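Long-range contact in RNA 2',3'-cyclic phosphodiesterase (Deinococcus radiodurans, PDB 5H7E), which belongs to the LigT-like phosphoesterases of the 2H clan, built as two lobes of antiparallel sheet and helices: residues L70-Y82 and P141-G153. Numbering follows the deposited sequence.
Sequences LPPLHVNLRGTGY and PPLIFDQSWTAPG
W149 holds CG between its backbone N and carbonyl carbon (chi1 75°), which lays the indole alongside V75; the valine puts CG1 anti to its own N (chi1 -173°) and covers one ring face. V75 CB stands 3.7 Å from the centroid of the W149 six-membered ring, almost on its normal, a CH-pi contact, while L77 CD2 reaches the ring edge. The backbones of the same two residues exchange two hydrogen bonds, V75 N to W149 O (2.8 Å) and W149 N to V75 O (2.9 Å), and L73 and A151 form the next hydrogen-bonded pair. On the other face of the sheet H74 NE2 lies 3.0 Å from S148 OG, and N76 turns its ND2 to E97. L77 N still bonds Q147 O, but the register then slips by one residue, and a water bridges L77 O and Q147 O. Here L77 CB packs on F145 CB (3.5 Å), and R78 O accepts F145 N beside the edge of the phenyl ring. T80 grips L143 twice: its N donates to L143 O (3.1 Å), and its OG1 accepts L143 N (3.2 Å) and meets a second water shared with P141 O. I18 of helix 16-26 and I128 of strand 127-132 also touch W149. An antiparallel ladder and, past a one-residue register shift, a single bridge at G79 and I144 join strand 73-83 to strand 148-160 and the loop before it, within the antiparallel sheet of this LigT-like 2H fold.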
ATOM      1  N   LEU A  70      17.357   6.279  -4.359  1.00 21.52           N
ATOM      2  CA  LEU A  70      16.224   7.179  -4.498  1.00 21.72           C
ATOM      3  C   LEU A  70      16.215   8.175  -3.348  1.00 25.58           C
ATOM      4  O   LEU A  70      16.478   7.797  -2.200  1.00 25.06           O
ATOM      5  CB  LEU A  70      14.906   6.388  -4.457  1.00 22.44           C
ATOM      6  CG  LEU A  70      14.569   5.587  -5.701  1.00 22.52           C
ATOM      7  CD1 LEU A  70      13.389   4.635  -5.458  1.00 24.93           C
ATOM      8  CD2 LEU A  70      14.209   6.553  -6.847  1.00 25.12           C
ATOM      9  N   PRO A  71      15.860   9.421  -3.584  1.00 24.55           N
ATOM     10  CA  PRO A  71      15.582  10.351  -2.478  1.00 24.34           C
ATOM     11  C   PRO A  71      14.241  10.040  -1.848  1.00 19.24           C
ATOM     12  O   PRO A  71      13.449   9.259  -2.388  1.00 19.99           O
ATOM     13  CB  PRO A  71      15.562  11.724  -3.178  1.00 25.87           C
ATOM     14  CG  PRO A  71      14.896  11.381  -4.486  1.00 29.23           C
ATOM     15  CD  PRO A  71      15.407   9.973  -4.879  1.00 25.05           C
ATOM     16  N   PRO A  72      13.963  10.590  -0.665  1.00 21.60           N
ATOM     17  CA  PRO A  72      12.630  10.455  -0.082  1.00 19.54           C
ATOM     18  C   PRO A  72      11.602  10.894  -1.110  1.00 19.47           C
ATOM     19  O   PRO A  72      11.816  11.892  -1.797  1.00 23.29           O
ATOM     20  CB  PRO A  72      12.686  11.429   1.097  1.00 23.92           C
ATOM     21  CG  PRO A  72      14.114  11.304   1.530  1.00 27.02           C
ATOM     22  CD  PRO A  72      14.886  11.292   0.242  1.00 27.40           C
ATOM     23  N   LEU A  73      10.514  10.119  -1.227  1.00 20.42           N
ATOM     24  CA  LEU A  73       9.554  10.357  -2.296  1.00 17.75           C
ATOM     25  C   LEU A  73       8.533  11.376  -1.828  1.00 20.62           C
ATOM     26  O   LEU A  73       8.113  11.348  -0.681  1.00 22.56           O
ATOM     27  CB  LEU A  73       8.830   9.069  -2.691  1.00 18.31           C
ATOM     28  CG  LEU A  73       9.766   7.943  -3.169  1.00 21.31           C
ATOM     29  CD1 LEU A  73       8.889   6.765  -3.517  1.00 23.38           C
ATOM     30  CD2 LEU A  73      10.582   8.404  -4.369  1.00 22.12           C
ATOM     31  N   HIS A  74       8.117  12.272  -2.725  1.00 18.24           N
ATOM     32  CA  HIS A  74       7.121  13.273  -2.376  1.00 17.41           C
ATOM     33  C   HIS A  74       5.790  12.819  -2.934  1.00 16.63           C
ATOM     34  O   HIS A  74       5.604  12.795  -4.151  1.00 19.67           O
ATOM     35  CB  HIS A  74       7.511  14.637  -2.904  1.00 21.01           C
ATOM     36  CG  HIS A  74       6.588  15.706  -2.415  1.00 28.92           C
ATOM     37  ND1 HIS A  74       5.820  16.479  -3.257  1.00 44.54           N
ATOM     38  CD2 HIS A  74       6.242  16.062  -1.152  1.00 36.39           C
ATOM     39  CE1 HIS A  74       5.081  17.305  -2.539  1.00 37.57           C
ATOM     40  NE2 HIS A  74       5.326  17.079  -1.259  1.00 44.04           N
ATOM     41  N   VAL A  75       4.890  12.356  -2.045  1.00 15.84           N
ATOM     42  CA  VAL A  75       3.677  11.681  -2.456  1.00 15.56           C
ATOM     43  C   VAL A  75       2.518  12.652  -2.346  1.00 16.45           C
ATOM     44  O   VAL A  75       2.353  13.298  -1.308  1.00 18.00           O
ATOM     45  CB  VAL A  75       3.409  10.459  -1.570  1.00 16.66           C
ATOM     46  CG1 VAL A  75       2.198   9.638  -2.154  1.00 17.39           C
ATOM     47  CG2 VAL A  75       4.678   9.544  -1.508  1.00 18.30           C
ATOM     48  N   ASN A  76       1.751  12.782  -3.437  1.00 16.89           N
ATOM     49  CA  ASN A  76       0.623  13.706  -3.493  1.00 17.45           C
ATOM     50  C   ASN A  76      -0.673  12.926  -3.497  1.00 17.25           C
ATOM     51  O   ASN A  76      -0.819  11.995  -4.290  1.00 18.42           O
ATOM     52  CB  ASN A  76       0.727  14.518  -4.764  1.00 18.80           C
ATOM     53  CG  ASN A  76       2.017  15.282  -4.818  1.00 24.79           C
ATOM     54  OD1 ASN A  76       2.161  16.265  -4.111  1.00 26.64           O
ATOM     55  ND2 ASN A  76       2.950  14.850  -5.664  1.00 31.70           N
ATOM     56  N   LEU A  77      -1.607  13.306  -2.622  1.00 16.41           N
ATOM     57  CA  LEU A  77      -2.983  12.831  -2.754  1.00 16.72           C
ATOM     58  C   LEU A  77      -3.640  13.476  -3.953  1.00 18.44           C
ATOM     59  O   LEU A  77      -3.371  14.651  -4.271  1.00 20.98           O
ATOM     60  CB  LEU A  77      -3.817  13.192  -1.526  1.00 15.91           C
ATOM     61  CG  LEU A  77      -3.412  12.626  -0.166  1.00 17.05           C
ATOM     62  CD1 LEU A  77      -4.430  13.062   0.875  1.00 17.53           C
ATOM     63  CD2 LEU A  77      -3.293  11.105  -0.234  1.00 20.02           C
ATOM     64  N   ARG A  78      -4.486  12.688  -4.652  1.00 16.01           N
ATOM     65  CA  ARG A  78      -5.205  13.221  -5.792  1.00 16.98           C
ATOM     66  C   ARG A  78      -6.698  13.016  -5.525  1.00 18.47           C
ATOM     67  O   ARG A  78      -7.188  13.488  -4.506  1.00 20.40           O
ATOM     68  CB  ARG A  78      -4.701  12.603  -7.118  1.00 20.03           C
ATOM     69  CG  ARG A  78      -3.161  12.834  -7.317  1.00 21.24           C
ATOM     70  CD  ARG A  78      -2.895  14.348  -7.574  1.00 20.89           C
ATOM     71  NE  ARG A  78      -3.463  14.802  -8.844  1.00 26.51           N
ATOM     72  CZ  ARG A  78      -3.393  16.063  -9.280  1.00 24.25           C
ATOM     73  NH1 ARG A  78      -2.907  16.984  -8.480  1.00 31.07           N
ATOM     74  NH2 ARG A  78      -3.900  16.406 -10.474  1.00 25.68           N
ATOM     75  N   GLY A  79      -7.425  12.379  -6.436  1.00 21.61           N
ATOM     76  CA  GLY A  79      -8.881  12.257  -6.327  1.00 22.43           C
ATOM     77  C   GLY A  79      -9.268  10.859  -5.865  1.00 22.73           C
ATOM     78  O   GLY A  79      -8.430   9.990  -5.752  1.00 21.74           O
ATOM     79  N   THR A  80     -10.547  10.686  -5.534  1.00 24.40           N
ATOM     80  CA  THR A  80     -11.019   9.363  -5.153  1.00 24.73           C
ATOM     81  C   THR A  80     -11.448   8.560  -6.380  1.00 31.55           C
ATOM     82  O   THR A  80     -11.693   9.095  -7.473  1.00 35.94           O
ATOM     83  CB  THR A  80     -12.156   9.487  -4.149  1.00 23.84           C
ATOM     84  OG1 THR A  80     -13.180  10.376  -4.701  1.00 28.10           O
ATOM     85  CG2 THR A  80     -11.639   9.998  -2.792  1.00 27.27           C
ATOM     86  N   GLY A  81     -11.593   7.251  -6.182  1.00 23.33           N
ATOM     87  CA  GLY A  81     -12.086   6.359  -7.223  1.00 29.54           C
ATOM     88  C   GLY A  81     -12.498   5.022  -6.635  1.00 30.88           C
ATOM     89  O   GLY A  81     -12.418   4.808  -5.419  1.00 25.33           O
ATOM     90  N   TYR A  82     -12.960   4.108  -7.513  1.00 32.44           N
ATOM     91  CA  TYR A  82     -13.468   2.798  -7.096  1.00 30.18           C
ATOM     92  C   TYR A  82     -12.790   1.638  -7.816  1.00 33.60           C
ATOM     93  O   TYR A  82     -12.421   1.750  -8.987  1.00 34.87           O
ATOM     94  CB  TYR A  82     -14.983   2.690  -7.357  1.00 31.45           C
ATOM     95  CG  TYR A  82     -15.756   3.741  -6.626  1.00 37.96           C
ATOM     96  CD1 TYR A  82     -16.014   4.983  -7.221  1.00 48.39           C
ATOM     97  CD2 TYR A  82     -16.219   3.523  -5.323  1.00 32.89           C
ATOM     98  CE1 TYR A  82     -16.722   5.962  -6.553  1.00 45.24           C
ATOM     99  CE2 TYR A  82     -16.935   4.499  -4.644  1.00 40.65           C
ATOM    100  CZ  TYR A  82     -17.185   5.721  -5.273  1.00 50.53           C
ATOM    101  OH  TYR A  82     -17.887   6.705  -4.621  1.00 50.53           O
ATOM    102  N   PRO A 141     -19.732  10.885  -2.955  1.00 40.25           N
ATOM    103  CA  PRO A 141     -19.503  11.916  -3.948  1.00 39.27           C
ATOM    104  C   PRO A 141     -18.033  11.965  -4.311  1.00 32.35           C
ATOM    105  O   PRO A 141     -17.189  11.534  -3.516  1.00 29.22           O
ATOM    106  CB  PRO A 141     -19.943  13.189  -3.221  1.00 46.84           C
ATOM    107  CG  PRO A 141     -19.603  12.906  -1.836  1.00 50.51           C
ATOM    108  CD  PRO A 141     -19.852  11.447  -1.602  1.00 49.11           C
ATOM    109  N   PRO A 142     -17.688  12.424  -5.512  1.00 26.93           N
ATOM    110  CA  PRO A 142     -16.286  12.642  -5.842  1.00 28.82           C
ATOM    111  C   PRO A 142     -15.636  13.641  -4.893  1.00 22.46           C
ATOM    112  O   PRO A 142     -16.237  14.659  -4.518  1.00 24.85           O
ATOM    113  CB  PRO A 142     -16.338  13.182  -7.286  1.00 35.12           C
ATOM    114  CG  PRO A 142     -17.722  13.550  -7.517  1.00 36.11           C
ATOM    115  CD  PRO A 142     -18.612  12.830  -6.601  1.00 33.69           C
ATOM    116  N   LEU A 143     -14.404  13.288  -4.459  1.00 22.65           N
ATOM    117  CA  LEU A 143     -13.594  14.142  -3.611  1.00 20.02           C
ATOM    118  C   LEU A 143     -12.220  14.324  -4.230  1.00 20.32           C
ATOM    119  O   LEU A 143     -11.743  13.451  -4.947  1.00 22.56           O
ATOM    120  CB  LEU A 143     -13.382  13.500  -2.191  1.00 21.03           C
ATOM    121  CG  LEU A 143     -14.657  13.178  -1.439  1.00 23.77           C
ATOM    122  CD1 LEU A 143     -14.238  12.488  -0.097  1.00 25.69           C
ATOM    123  CD2 LEU A 143     -15.471  14.394  -1.119  1.00 27.49           C
ATOM    124  N   ILE A 144     -11.583  15.470  -3.966  1.00 19.42           N
ATOM    125  CA  ILE A 144     -10.166  15.591  -4.300  1.00 18.32           C
ATOM    126  C   ILE A 144      -9.432  16.156  -3.104  1.00 21.16           C
ATOM    127  O   ILE A 144     -10.017  16.810  -2.228  1.00 21.98           O
ATOM    128  CB  ILE A 144      -9.936  16.462  -5.568  1.00 20.71           C
ATOM    129  CG1 ILE A 144     -10.419  17.882  -5.351  1.00 24.14           C
ATOM    130  CG2 ILE A 144     -10.522  15.769  -6.834  1.00 23.59           C
ATOM    131  CD1 ILE A 144     -10.100  18.828  -6.628  1.00 25.95           C
ATOM    132  N   PHE A 145      -8.117  15.883  -3.057  1.00 18.81           N
ATOM    133  CA  PHE A 145      -7.289  16.288  -1.946  1.00 19.97           C
ATOM    134  C   PHE A 145      -6.088  17.076  -2.463  1.00 19.56           C
ATOM    135  O   PHE A 145      -5.674  16.934  -3.624  1.00 23.50           O
ATOM    136  CB  PHE A 145      -6.809  15.034  -1.161  1.00 18.57           C
ATOM    137  CG  PHE A 145      -7.921  14.244  -0.570  1.00 18.43           C
ATOM    138  CD1 PHE A 145      -8.547  13.252  -1.288  1.00 21.56           C
ATOM    139  CD2 PHE A 145      -8.306  14.476   0.736  1.00 20.94           C
ATOM    140  CE1 PHE A 145      -9.599  12.546  -0.733  1.00 22.19           C
ATOM    141  CE2 PHE A 145      -9.315  13.769   1.312  1.00 25.05           C
ATOM    142  CZ  PHE A 145      -9.992  12.802   0.584  1.00 24.13           C
ATOM    143  N   ASP A 146      -5.566  17.950  -1.612  1.00 21.45           N
ATOM    144  CA  ASP A 146      -4.388  18.699  -1.998  1.00 24.52           C
ATOM    145  C   ASP A 146      -3.201  18.447  -1.086  1.00 24.07           C
ATOM    146  O   ASP A 146      -2.174  19.119  -1.259  1.00 25.64           O
ATOM    147  CB  ASP A 146      -4.670  20.212  -2.043  1.00 28.58           C
ATOM    148  CG  ASP A 146      -5.080  20.806  -0.689  1.00 39.32           C
ATOM    149  OD1 ASP A 146      -4.982  20.176   0.376  1.00 39.00           O
ATOM    150  OD2 ASP A 146      -5.511  21.988  -0.684  1.00 51.75           O
ATOM    151  N   GLN A 147      -3.297  17.480  -0.170  1.00 19.65           N
ATOM    152  CA  GLN A 147      -2.219  17.273   0.776  1.00 18.07           C
ATOM    153  C   GLN A 147      -1.139  16.377   0.178  1.00 17.88           C
ATOM    154  O   GLN A 147      -1.361  15.638  -0.784  1.00 21.36           O
ATOM    155  CB  GLN A 147      -2.729  16.619   2.040  1.00 20.09           C
ATOM    156  CG  GLN A 147      -3.788  17.453   2.819  1.00 22.86           C
ATOM    157  CD  GLN A 147      -5.243  17.163   2.380  1.00 23.38           C
ATOM    158  OE1 GLN A 147      -5.491  16.639   1.319  1.00 24.07           O
ATOM    159  NE2 GLN A 147      -6.188  17.522   3.224  1.00 23.50           N
ATOM    160  N   SER A 148       0.052  16.522   0.735  1.00 19.43           N
ATOM    161  CA  SER A 148       1.165  15.696   0.286  1.00 16.20           C
ATOM    162  C   SER A 148       2.046  15.405   1.487  1.00 18.78           C
ATOM    163  O   SER A 148       1.949  16.071   2.537  1.00 19.68           O
ATOM    164  CB  SER A 148       1.984  16.404  -0.791  1.00 21.53           C
ATOM    165  OG  SER A 148       2.507  17.606  -0.283  1.00 26.82           O
ATOM    166  N   TRP A 149       2.949  14.415   1.323  1.00 16.31           N
ATOM    167  CA  TRP A 149       3.924  14.173   2.385  1.00 16.31           C
ATOM    168  C   TRP A 149       5.209  13.647   1.776  1.00 15.69           C
ATOM    169  O   TRP A 149       5.219  13.169   0.649  1.00 18.18           O
ATOM    170  CB  TRP A 149       3.458  13.157   3.433  1.00 16.06           C
ATOM    171  CG  TRP A 149       3.477  11.694   3.024  1.00 15.16           C
ATOM    172  CD1 TRP A 149       4.402  10.774   3.465  1.00 17.80           C
ATOM    173  CD2 TRP A 149       2.489  10.952   2.289  1.00 17.23           C
ATOM    174  NE1 TRP A 149       4.077   9.536   2.996  1.00 16.16           N
ATOM    175  CE2 TRP A 149       2.916   9.604   2.290  1.00 16.88           C
ATOM    176  CE3 TRP A 149       1.282  11.281   1.612  1.00 15.65           C
ATOM    177  CZ2 TRP A 149       2.189   8.584   1.648  1.00 16.63           C
ATOM    178  CZ3 TRP A 149       0.569  10.256   0.979  1.00 17.19           C
ATOM    179  CH2 TRP A 149       1.021   8.911   1.032  1.00 18.78           C
ATOM    180  N   THR A 150       6.263  13.650   2.574  1.00 17.68           N
ATOM    181  CA  THR A 150       7.558  13.107   2.154  1.00 17.75           C
ATOM    182  C   THR A 150       7.775  11.770   2.828  1.00 20.07           C
ATOM    183  O   THR A 150       7.767  11.680   4.068  1.00 21.71           O
ATOM    184  CB  THR A 150       8.684  14.073   2.514  1.00 21.81           C
ATOM    185  OG1 THR A 150       8.502  15.285   1.789  1.00 26.05           O
ATOM    186  CG2 THR A 150      10.031  13.485   2.080  1.00 26.20           C
ATOM    187  N   ALA A 151       7.870  10.718   2.014  1.00 16.84           N
ATOM    188  CA  ALA A 151       8.038   9.357   2.520  1.00 20.66           C
ATOM    189  C   ALA A 151       9.505   9.042   2.700  1.00 22.61           C
ATOM    190  O   ALA A 151      10.234   9.009   1.704  1.00 21.26           O
ATOM    191  CB  ALA A 151       7.415   8.383   1.555  1.00 20.97           C
ATOM    192  N   PRO A 152       9.990   8.792   3.923  1.00 18.11           N
ATOM    193  CA  PRO A 152      11.426   8.565   4.116  1.00 21.06           C
ATOM    194  C   PRO A 152      11.890   7.167   3.769  1.00 18.83           C
ATOM    195  O   PRO A 152      13.110   6.984   3.656  1.00 20.99           O
ATOM    196  CB  PRO A 152      11.630   8.878   5.602  1.00 26.60           C
ATOM    197  CG  PRO A 152      10.353   8.642   6.225  1.00 29.75           C
ATOM    198  CD  PRO A 152       9.264   8.902   5.198  1.00 23.93           C
ATOM    199  N   GLY A 153      10.989   6.199   3.602  1.00 21.48           N
ATOM    200  CA  GLY A 153      11.467   4.852   3.356  1.00 22.94           C
ATOM    201  C   GLY A 153      10.326   3.991   2.863  1.00 19.52           C
ATOM    202  O   GLY A 153       9.186   4.430   2.754  1.00 21.67           O
TER
HETATM  203  O   HOH W   1      -1.977  16.694  -3.488  1.00 31.06           O
HETATM  204  O   HOH W   2     -15.596   9.291  -4.452  1.00 27.99           O